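Local coordinates for uncharacterized protein BT_3980 with actin-like ATPase fold (PDB 3HRG), which is of unknown function but has an actin-like ATPase fold and probably belongs among the relatives of the sugar kinases, Hsp70 chaperones and actin, at residues 13-18 with 133-138; 174-179 with 201-206. One frame throughout, in Å; residues are numbered along the deposited sequence. Where two conformers were deposited one is given.

Contact 1 of 2, residues 13-18 with 133-138; sequences LSIRLS and EQYPEA. With EDO (1,2-ethanediol), chain C.
Leu13 and Ile15, on strand 12-17, face Tyr135 just beyond helix 125-134, and the backbones stay well apart, with 9.6 Å between Leu13 CA and Ala138 CA. The contact rests on the Tyr135 side chain, which reaches from the turn to the strand. Leu13 CD2 comes to 3.5 Å from Tyr135 OH, and the two side chains cross at about a right angle. Ile15 arrives from the opposite direction to the tyrosine. Its CG1-CD1 arm is extended (chi2 175°), which carries CD1 to 4.0 Å from Tyr135 CE2. Both methyls approach the ring obliquely. The preceding residue covers one ring face, with Gln134 CB 3.9 Å above its centre. Strand 12-17 is the middle strand of the five-stranded sheet with order 3-2-1-4-5, the ribonuclease H-like core of an actin-like domain. Helix 125-134 leads through this turn into the edge strand 139-142. Tyr135 also touches Val69 of the neighbouring strand 68-73. Its hydroxyl lies among apolar groups, but it is hydrogen-bonded to Leu62 O. A phenylalanine in place of Tyr135 lacks the hydroxyl, which would probably leave the Leu62 carbonyl without this donor and Leu13 CD2 without its nearest neighbour across the contact. The backbone turns at the tyrosine. Residues 135-138 form a type I beta turn, closed by Ala138 N bonding to Tyr135 O at 3.1 Å. A 1,2-ethanediol, probably from the crystallisation liquor, sits at this turn. Glu137 N donates to its O1 at 2.9 Å in a fairly straight bond (164°), and the diol also bonds to Tyr66 O.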
ATOM      1  N   LEU A  13      13.435   7.505   7.386  1.00 11.17           N
ATOM      2  CA  LEU A  13      12.276   8.300   7.005  1.00 10.82           C
ATOM      3  C   LEU A  13      11.433   7.457   6.059  1.00 11.01           C
ATOM      4  O   LEU A  13      11.960   6.961   5.077  1.00  9.70           O
ATOM      5  CB  LEU A  13      12.708   9.536   6.236  1.00 11.16           C
ATOM      6  CG  LEU A  13      11.635  10.475   5.660  1.00 11.36           C
ATOM      7  CD1 LEU A  13      10.793  11.034   6.811  1.00 11.26           C
ATOM      8  CD2 LEU A  13      12.282  11.568   4.817  1.00 12.22           C
ATOM      9  N   SER A  14      10.137   7.341   6.322  1.00 11.97           N
ATOM     10  CA  SER A  14       9.232   6.598   5.423  1.00 12.29           C
ATOM     11  C   SER A  14       8.189   7.586   4.957  1.00 12.70           C
ATOM     12  O   SER A  14       7.646   8.359   5.763  1.00 12.97           O
ATOM     13  CB  SER A  14       8.608   5.389   6.077  1.00 12.47           C
ATOM     14  OG  SER A  14       9.595   4.456   6.444  1.00 12.62           O
ATOM     15  N   ILE A  15       7.965   7.584   3.649  1.00 12.73           N
ATOM     16  CA  ILE A  15       7.061   8.494   2.984  1.00 12.89           C
ATOM     17  C   ILE A  15       6.025   7.728   2.214  1.00 12.52           C
ATOM     18  O   ILE A  15       6.397   6.890   1.378  1.00 12.34           O
ATOM     19  CB  ILE A  15       7.821   9.368   1.950  1.00 13.09           C
ATOM     20  CG1 ILE A  15       8.925  10.224   2.615  1.00 13.97           C
ATOM     21  CG2 ILE A  15       6.860  10.316   1.213  1.00 12.69           C
ATOM     22  CD1 ILE A  15       9.793  11.006   1.648  1.00 13.90           C
ATOM     23  N   ARG A  16       4.740   8.004   2.471  1.00 12.67           N
ATOM     24  CA  ARG A  16       3.646   7.364   1.730  0.50 12.85           C
ATOM     25  C   ARG A  16       3.005   8.422   0.858  1.00 12.63           C
ATOM     26  O   ARG A  16       2.549   9.454   1.386  1.00 12.53           O
ATOM     27  CB  ARG A  16       2.569   6.760   2.635  0.50 13.12           C
ATOM     28  CG  ARG A  16       1.367   6.191   1.828  0.50 14.32           C
ATOM     29  CD  ARG A  16       0.373   5.446   2.689  0.50 16.52           C
ATOM     30  NE  ARG A  16      -0.157   6.257   3.784  0.50 17.07           N
ATOM     31  CZ  ARG A  16      -1.330   6.891   3.757  0.50 18.76           C
ATOM     32  NH1 ARG A  16      -2.139   6.786   2.709  0.50 19.22           N
ATOM     33  NH2 ARG A  16      -1.714   7.595   4.805  0.50 18.83           N
ATOM     34  N   LEU A  17       2.961   8.164  -0.449  1.00 12.40           N
ATOM     35  CA  LEU A  17       2.363   9.060  -1.413  1.00 12.92           C
ATOM     36  C   LEU A  17       1.060   8.491  -1.957  1.00 12.67           C
ATOM     37  O   LEU A  17       0.980   7.328  -2.363  1.00 12.23           O
ATOM     38  CB  LEU A  17       3.304   9.342  -2.594  1.00 13.10           C
ATOM     39  CG  LEU A  17       4.694   9.885  -2.248  1.00 14.68           C
ATOM     40  CD1 LEU A  17       5.495  10.077  -3.515  1.00 15.91           C
ATOM     41  CD2 LEU A  17       4.618  11.168  -1.429  1.00 13.80           C
ATOM     42  N   SER A  18       0.021   9.298  -1.908  1.00 13.05           N
ATOM     43  CA  SER A  18      -1.253   8.919  -2.472  1.00 13.92           C
ATOM     44  C   SER A  18      -2.011  10.173  -2.832  1.00 14.80           C
ATOM     45  O   SER A  18      -1.679  11.276  -2.395  1.00 14.52           O
ATOM     46  CB  SER A  18      -2.077   8.094  -1.482  1.00 14.23           C
ATOM     47  OG  SER A  18      -2.691   8.914  -0.541  1.00 15.69           O
ATOM     48  N   GLU A 133      16.399  13.147  -6.932  1.00 18.11           N
ATOM     49  CA  GLU A 133      17.274  14.305  -6.714  1.00 18.39           C
ATOM     50  C   GLU A 133      17.441  14.547  -5.221  1.00 17.41           C
ATOM     51  O   GLU A 133      18.545  14.828  -4.780  1.00 18.13           O
ATOM     52  CB  GLU A 133      16.730  15.580  -7.400  1.00 18.74           C
ATOM     53  CG  GLU A 133      16.845  15.551  -8.928  1.00 22.03           C
ATOM     54  CD  GLU A 133      15.967  16.573  -9.690  1.00 26.57           C
ATOM     55  OE1 GLU A 133      14.990  17.129  -9.106  1.00 28.88           O
ATOM     56  OE2 GLU A 133      16.242  16.785 -10.906  1.00 27.81           O
ATOM     57  N   GLN A 134      16.355  14.439  -4.447  1.00 16.33           N
ATOM     58  CA  GLN A 134      16.422  14.674  -2.996  0.50 15.90           C
ATOM     59  C   GLN A 134      17.105  13.503  -2.286  1.00 15.56           C
ATOM     60  O   GLN A 134      17.900  13.717  -1.396  1.00 14.46           O
ATOM     61  CB  GLN A 134      15.041  14.894  -2.356  0.50 15.97           C
ATOM     62  CG  GLN A 134      14.090  15.822  -3.097  0.50 15.51           C
ATOM     63  CD  GLN A 134      14.737  17.101  -3.586  0.50 15.47           C
ATOM     64  OE1 GLN A 134      15.371  17.830  -2.824  0.50 16.03           O
ATOM     65  NE2 GLN A 134      14.543  17.398  -4.865  0.50 14.39           N
ATOM     66  N   TYR A 135      16.784  12.278  -2.706  1.00 15.14           N
ATOM     67  CA  TYR A 135      17.324  11.059  -2.121  1.00 15.02           C
ATOM     68  C   TYR A 135      17.856  10.072  -3.134  1.00 15.17           C
ATOM     69  O   TYR A 135      17.141   9.105  -3.516  1.00 16.30           O
ATOM     70  CB  TYR A 135      16.224  10.357  -1.347  1.00 14.51           C
ATOM     71  CG  TYR A 135      15.408  11.244  -0.460  1.00 12.99           C
ATOM     72  CD1 TYR A 135      15.963  11.886   0.627  1.00 12.68           C
ATOM     73  CD2 TYR A 135      14.043  11.389  -0.683  1.00 13.83           C
ATOM     74  CE1 TYR A 135      15.184  12.678   1.470  1.00 13.62           C
ATOM     75  CE2 TYR A 135      13.256  12.187   0.148  1.00 13.76           C
ATOM     76  CZ  TYR A 135      13.823  12.793   1.233  1.00 13.50           C
ATOM     77  OH  TYR A 135      13.024  13.553   2.053  1.00 13.50           O
ATOM     78  N   PRO A 136      19.130  10.226  -3.516  1.00 15.45           N
ATOM     79  CA  PRO A 136      19.696   9.319  -4.513  1.00 15.50           C
ATOM     80  C   PRO A 136      19.675   7.832  -4.164  1.00 15.39           C
ATOM     81  O   PRO A 136      19.675   7.029  -5.111  1.00 16.31           O
ATOM     82  CB  PRO A 136      21.145   9.816  -4.673  1.00 15.75           C
ATOM     83  CG  PRO A 136      21.142  11.214  -4.206  1.00 15.47           C
ATOM     84  CD  PRO A 136      20.082  11.300  -3.147  1.00 15.76           C
ATOM     85  N   GLU A 137      19.614   7.453  -2.878  1.00 15.02           N
ATOM     86  CA  GLU A 137      19.582   6.024  -2.495  0.50 14.91           C
ATOM     87  C   GLU A 137      18.258   5.593  -1.840  1.00 14.40           C
ATOM     88  O   GLU A 137      18.195   4.595  -1.131  1.00 13.62           O
ATOM     89  CB  GLU A 137      20.777   5.669  -1.592  0.50 15.31           C
ATOM     90  CG  GLU A 137      22.132   6.136  -2.139  0.50 16.31           C
ATOM     91  CD  GLU A 137      22.403   5.643  -3.554  0.50 18.17           C
ATOM     92  OE1 GLU A 137      21.873   4.579  -3.931  0.50 19.88           O
ATOM     93  OE2 GLU A 137      23.177   6.308  -4.283  0.50 19.62           O
ATOM     94  N   ALA A 138      17.181   6.332  -2.099  1.00 13.81           N
ATOM     95  CA  ALA A 138      15.866   5.959  -1.572  1.00 12.59           C
ATOM     96  C   ALA A 138      15.426   4.600  -2.099  1.00 12.12           C
ATOM     97  O   ALA A 138      15.807   4.223  -3.225  1.00 12.12           O
ATOM     98  CB  ALA A 138      14.835   6.966  -2.007  1.00 12.50           C
TER
HETATM   99  C1  EDO C 258      19.292   8.129   0.530  1.00 46.25           C
HETATM  100  O1  EDO C 258      19.306   9.109  -0.522  1.00 42.78           O
HETATM  101  C2  EDO C 258      18.588   8.612   1.774  1.00 46.48           C
HETATM  102  O2  EDO C 258      19.548   8.941   2.788  1.00 47.61           O

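Contact 2 of 2, residues 174-179 with 201-206; sequences IYCFER and LYVWKQ
Gln206 N bonds to Tyr202 O at 2.9 Å, and this helical turn encloses Val203, the residue that meets Ile174 and Cys176 across the contact. Lys205 N bonds to Leu201 O at 3.1 Å in the same helix. Helix 193-206 packs on the second five-stranded sheet of the actin-like fold, again with order 3-2-1-4-5. It connects edge strand 181-189 to the parallel strand 215-220, a beta-alpha-beta crossover that passes over strands 171-178 and 162-167. The contact is the packing of the last turns of that helix on the sheet. Strand side chains alternate here. Ile174 and Cys176 point at the helix. Tyr175 and Phe177 lie on the other face, where they pack on helix 144-154, and Tyr175 OH is hydrogen-bonded to Ser144 OG. The sheet is therefore covered by helices on both faces at this point. Val203 divides its two methyls between the two strand residues. CG1 lies anti to the backbone N (chi1 175°) and serves Cys176, while CG2 serves Ile174. The valine and isoleucine meet tip to tip. Ile174 is extended beyond CG1 (chi2 178°), and its end methyl CD1 stops 4.0 Å from Val203 CG2. All three touching residues are buried, and the contacts are between apolar groups. Met163 of strand 162-167 touches Ile174, Cys176 and Val203, Phe188 of strand 181-189 touches Ile174 and Val203, and Leu207, just past the helix end, touches Cys176, so the layer continues across the sheet. The cysteine sulfur acts here as an apolar atom, with SG 3.9 Å from Val203 CG1.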
ATOM      1  N   ILE A 174      -7.276  -5.324  -2.821  1.00 12.69           N
ATOM      2  CA  ILE A 174      -7.695  -6.617  -2.279  1.00 12.54           C
ATOM      3  C   ILE A 174      -6.542  -7.613  -2.315  1.00 12.40           C
ATOM      4  O   ILE A 174      -5.921  -7.810  -3.368  1.00 11.94           O
ATOM      5  CB  ILE A 174      -8.907  -7.164  -3.020  1.00 12.96           C
ATOM      6  CG1 ILE A 174     -10.067  -6.165  -2.978  1.00 14.79           C
ATOM      7  CG2 ILE A 174      -9.337  -8.543  -2.460  1.00 15.06           C
ATOM      8  CD1 ILE A 174     -11.306  -6.601  -3.742  1.00 12.79           C
ATOM      9  N   TYR A 175      -6.302  -8.246  -1.168  1.00 11.47           N
ATOM     10  CA  TYR A 175      -5.204  -9.200  -0.956  1.00 11.39           C
ATOM     11  C   TYR A 175      -5.791 -10.452  -0.309  1.00 11.39           C
ATOM     12  O   TYR A 175      -6.296 -10.403   0.828  1.00 11.25           O
ATOM     13  CB  TYR A 175      -4.126  -8.606  -0.064  1.00 11.55           C
ATOM     14  CG  TYR A 175      -3.662  -7.244  -0.527  1.00 11.07           C
ATOM     15  CD1 TYR A 175      -2.726  -7.109  -1.550  1.00 11.34           C
ATOM     16  CD2 TYR A 175      -4.197  -6.088   0.032  1.00 12.46           C
ATOM     17  CE1 TYR A 175      -2.295  -5.832  -1.994  1.00 11.01           C
ATOM     18  CE2 TYR A 175      -3.752  -4.802  -0.374  1.00 12.55           C
ATOM     19  CZ  TYR A 175      -2.826  -4.695  -1.402  1.00 12.75           C
ATOM     20  OH  TYR A 175      -2.427  -3.452  -1.836  1.00 11.94           O
ATOM     21  N   CYS A 176      -5.707 -11.577  -1.010  1.00 11.15           N
ATOM     22  CA  CYS A 176      -6.304 -12.828  -0.531  1.00 11.04           C
ATOM     23  C   CYS A 176      -5.261 -13.887  -0.224  1.00 10.79           C
ATOM     24  O   CYS A 176      -4.302 -14.041  -0.980  1.00  9.99           O
ATOM     25  CB  CYS A 176      -7.312 -13.373  -1.556  1.00 11.16           C
ATOM     26  SG  CYS A 176      -8.663 -12.249  -1.821  1.00 14.83           S
ATOM     27  N   PHE A 177      -5.507 -14.658   0.853  1.00 10.74           N
ATOM     28  CA  PHE A 177      -4.550 -15.648   1.322  1.00 11.01           C
ATOM     29  C   PHE A 177      -5.110 -16.958   1.804  1.00 11.74           C
ATOM     30  O   PHE A 177      -6.230 -17.022   2.294  1.00 11.26           O
ATOM     31  CB  PHE A 177      -3.786 -15.094   2.544  1.00 10.86           C
ATOM     32  CG  PHE A 177      -2.965 -13.893   2.257  1.00  9.93           C
ATOM     33  CD1 PHE A 177      -3.529 -12.619   2.319  1.00 10.61           C
ATOM     34  CD2 PHE A 177      -1.632 -14.023   1.894  1.00  7.94           C
ATOM     35  CE1 PHE A 177      -2.730 -11.500   2.055  1.00  8.67           C
ATOM     36  CE2 PHE A 177      -0.859 -12.922   1.645  1.00  8.37           C
ATOM     37  CZ  PHE A 177      -1.395 -11.673   1.713  1.00  7.32           C
ATOM     38  N   GLU A 178      -4.263 -17.988   1.713  1.00 12.30           N
ATOM     39  CA  GLU A 178      -4.557 -19.300   2.254  1.00 13.65           C
ATOM     40  C   GLU A 178      -3.278 -19.700   2.963  1.00 14.05           C
ATOM     41  O   GLU A 178      -2.261 -19.897   2.302  1.00 13.29           O
ATOM     42  CB  GLU A 178      -4.921 -20.327   1.171  1.00 13.74           C
ATOM     43  CG  GLU A 178      -5.189 -21.730   1.739  1.00 17.06           C
ATOM     44  CD  GLU A 178      -5.726 -22.702   0.712  1.00 20.19           C
ATOM     45  OE1 GLU A 178      -5.749 -22.402  -0.505  1.00 24.63           O
ATOM     46  OE2 GLU A 178      -6.162 -23.765   1.149  1.00 24.06           O
ATOM     47  N   ARG A 179      -3.354 -19.779   4.300  1.00 14.91           N
ATOM     48  CA  ARG A 179      -2.245 -20.152   5.195  0.50 14.93           C
ATOM     49  C   ARG A 179      -0.919 -19.498   4.775  1.00 14.91           C
ATOM     50  O   ARG A 179       0.090 -20.153   4.538  1.00 14.73           O
ATOM     51  CB  ARG A 179      -2.133 -21.677   5.295  0.50 15.13           C
ATOM     52  CG  ARG A 179      -1.273 -22.189   6.460  0.50 15.01           C
ATOM     53  CD  ARG A 179      -1.361 -23.699   6.564  0.50 15.18           C
ATOM     54  NE  ARG A 179      -0.670 -24.202   7.742  0.50 15.17           N
ATOM     55  N   LEU A 201     -17.328  -8.804  -3.510  1.00 12.77           N
ATOM     56  CA  LEU A 201     -18.092 -10.011  -3.786  1.00 12.76           C
ATOM     57  C   LEU A 201     -17.656 -10.721  -5.058  1.00 12.46           C
ATOM     58  O   LEU A 201     -17.766 -11.965  -5.150  1.00 11.82           O
ATOM     59  CB  LEU A 201     -19.601  -9.718  -3.806  1.00 12.64           C
ATOM     60  CG  LEU A 201     -20.178  -9.188  -2.463  1.00 13.93           C
ATOM     61  CD1 LEU A 201     -21.710  -8.845  -2.558  1.00 14.55           C
ATOM     62  CD2 LEU A 201     -19.913 -10.160  -1.320  1.00 14.88           C
ATOM     63  N   TYR A 202     -17.224  -9.953  -6.053  1.00 12.46           N
ATOM     64  CA  TYR A 202     -16.725 -10.532  -7.294  1.00 12.35           C
ATOM     65  C   TYR A 202     -15.505 -11.412  -6.973  1.00 11.86           C
ATOM     66  O   TYR A 202     -15.426 -12.555  -7.403  1.00 11.59           O
ATOM     67  CB  TYR A 202     -16.305  -9.460  -8.308  1.00 12.32           C
ATOM     68  CG  TYR A 202     -15.795 -10.080  -9.566  1.00 12.29           C
ATOM     69  CD1 TYR A 202     -16.660 -10.429 -10.567  1.00 14.23           C
ATOM     70  CD2 TYR A 202     -14.442 -10.358  -9.735  1.00 13.84           C
ATOM     71  CE1 TYR A 202     -16.221 -11.043 -11.694  1.00 15.77           C
ATOM     72  CE2 TYR A 202     -13.988 -10.992 -10.883  1.00 15.67           C
ATOM     73  CZ  TYR A 202     -14.889 -11.320 -11.851  1.00 15.28           C
ATOM     74  OH  TYR A 202     -14.498 -11.931 -13.018  1.00 19.47           O
ATOM     75  N   VAL A 203     -14.548 -10.851  -6.259  1.00 11.87           N
ATOM     76  CA  VAL A 203     -13.342 -11.604  -5.921  1.00 12.35           C
ATOM     77  C   VAL A 203     -13.667 -12.800  -5.008  1.00 11.59           C
ATOM     78  O   VAL A 203     -13.092 -13.853  -5.134  1.00 11.97           O
ATOM     79  CB  VAL A 203     -12.259 -10.716  -5.291  1.00 12.84           C
ATOM     80  CG1 VAL A 203     -11.048 -11.567  -4.845  1.00 12.50           C
ATOM     81  CG2 VAL A 203     -11.837  -9.575  -6.289  1.00 13.01           C
ATOM     82  N   TRP A 204     -14.590 -12.628  -4.078  1.00 12.45           N
ATOM     83  CA  TRP A 204     -14.975 -13.710  -3.202  1.00 11.58           C
ATOM     84  C   TRP A 204     -15.450 -14.912  -4.023  1.00 12.31           C
ATOM     85  O   TRP A 204     -15.104 -16.059  -3.732  1.00 10.70           O
ATOM     86  CB  TRP A 204     -16.116 -13.263  -2.264  1.00 11.51           C
ATOM     87  CG  TRP A 204     -16.348 -14.191  -1.072  1.00 11.01           C
ATOM     88  CD1 TRP A 204     -17.105 -15.326  -1.028  1.00 12.76           C
ATOM     89  CD2 TRP A 204     -15.821 -14.004   0.234  1.00 11.30           C
ATOM     90  NE1 TRP A 204     -17.037 -15.881   0.236  1.00 10.70           N
ATOM     91  CE2 TRP A 204     -16.266 -15.071   1.029  1.00 11.46           C
ATOM     92  CE3 TRP A 204     -14.972 -13.058   0.798  1.00 11.15           C
ATOM     93  CZ2 TRP A 204     -15.891 -15.212   2.366  1.00  9.24           C
ATOM     94  CZ3 TRP A 204     -14.619 -13.177   2.131  1.00 12.38           C
ATOM     95  CH2 TRP A 204     -15.091 -14.256   2.909  1.00 10.70           C
ATOM     96  N   LYS A 205     -16.308 -14.641  -5.016  1.00 12.21           N
ATOM     97  CA  LYS A 205     -16.869 -15.698  -5.864  0.50 12.52           C
ATOM     98  C   LYS A 205     -15.789 -16.274  -6.783  1.00 12.21           C
ATOM     99  O   LYS A 205     -15.718 -17.489  -6.961  1.00 11.52           O
ATOM    100  CB  LYS A 205     -18.075 -15.176  -6.668  0.50 12.78           C
ATOM    101  CG  LYS A 205     -18.849 -16.220  -7.509  0.50 14.26           C
ATOM    102  CD  LYS A 205     -19.507 -17.325  -6.636  0.50 15.37           C
ATOM    103  CE  LYS A 205     -20.229 -18.402  -7.441  0.50 17.41           C
ATOM    104  NZ  LYS A 205     -19.341 -19.103  -8.391  0.50 18.67           N
ATOM    105  N   GLN A 206     -14.935 -15.411  -7.334  1.00 12.01           N
ATOM    106  CA  GLN A 206     -13.854 -15.806  -8.221  1.00 12.07           C
ATOM    107  C   GLN A 206     -12.914 -16.835  -7.580  1.00 11.84           C
ATOM    108  O   GLN A 206     -12.475 -17.776  -8.233  1.00 10.96           O
ATOM    109  CB  GLN A 206     -13.010 -14.578  -8.589  1.00 12.38           C
ATOM    110  CG  GLN A 206     -11.880 -14.783  -9.599  1.00 15.26           C
ATOM    111  CD  GLN A 206     -10.910 -13.587  -9.717  1.00 18.49           C
ATOM    112  OE1 GLN A 206     -11.116 -12.512  -9.152  1.00 23.12           O
ATOM    113  NE2 GLN A 206      -9.825 -13.803 -10.411  1.00 21.26           N
TER

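Contacts 1 and 2 lie on opposite sides of the chain's centre, their own centres about 32 Å apart. They share no strand or helix. Each belongs to a different five-stranded sheet, though the two sheets have the same strand order. Contact 1 uses the middle strand of its sheet. Contact 2 uses the strand next to the edge. Both are buried, and both are made mainly by apolar side chains. The chemistry differs in reach and polarity. At 13-18 with 133-138 a long aromatic side chain comes from a turn and keeps a polar end. At 174-179 with 201-206 the contact is made by aliphatic and sulfur groups, consistent with a helix lying directly on the sheet.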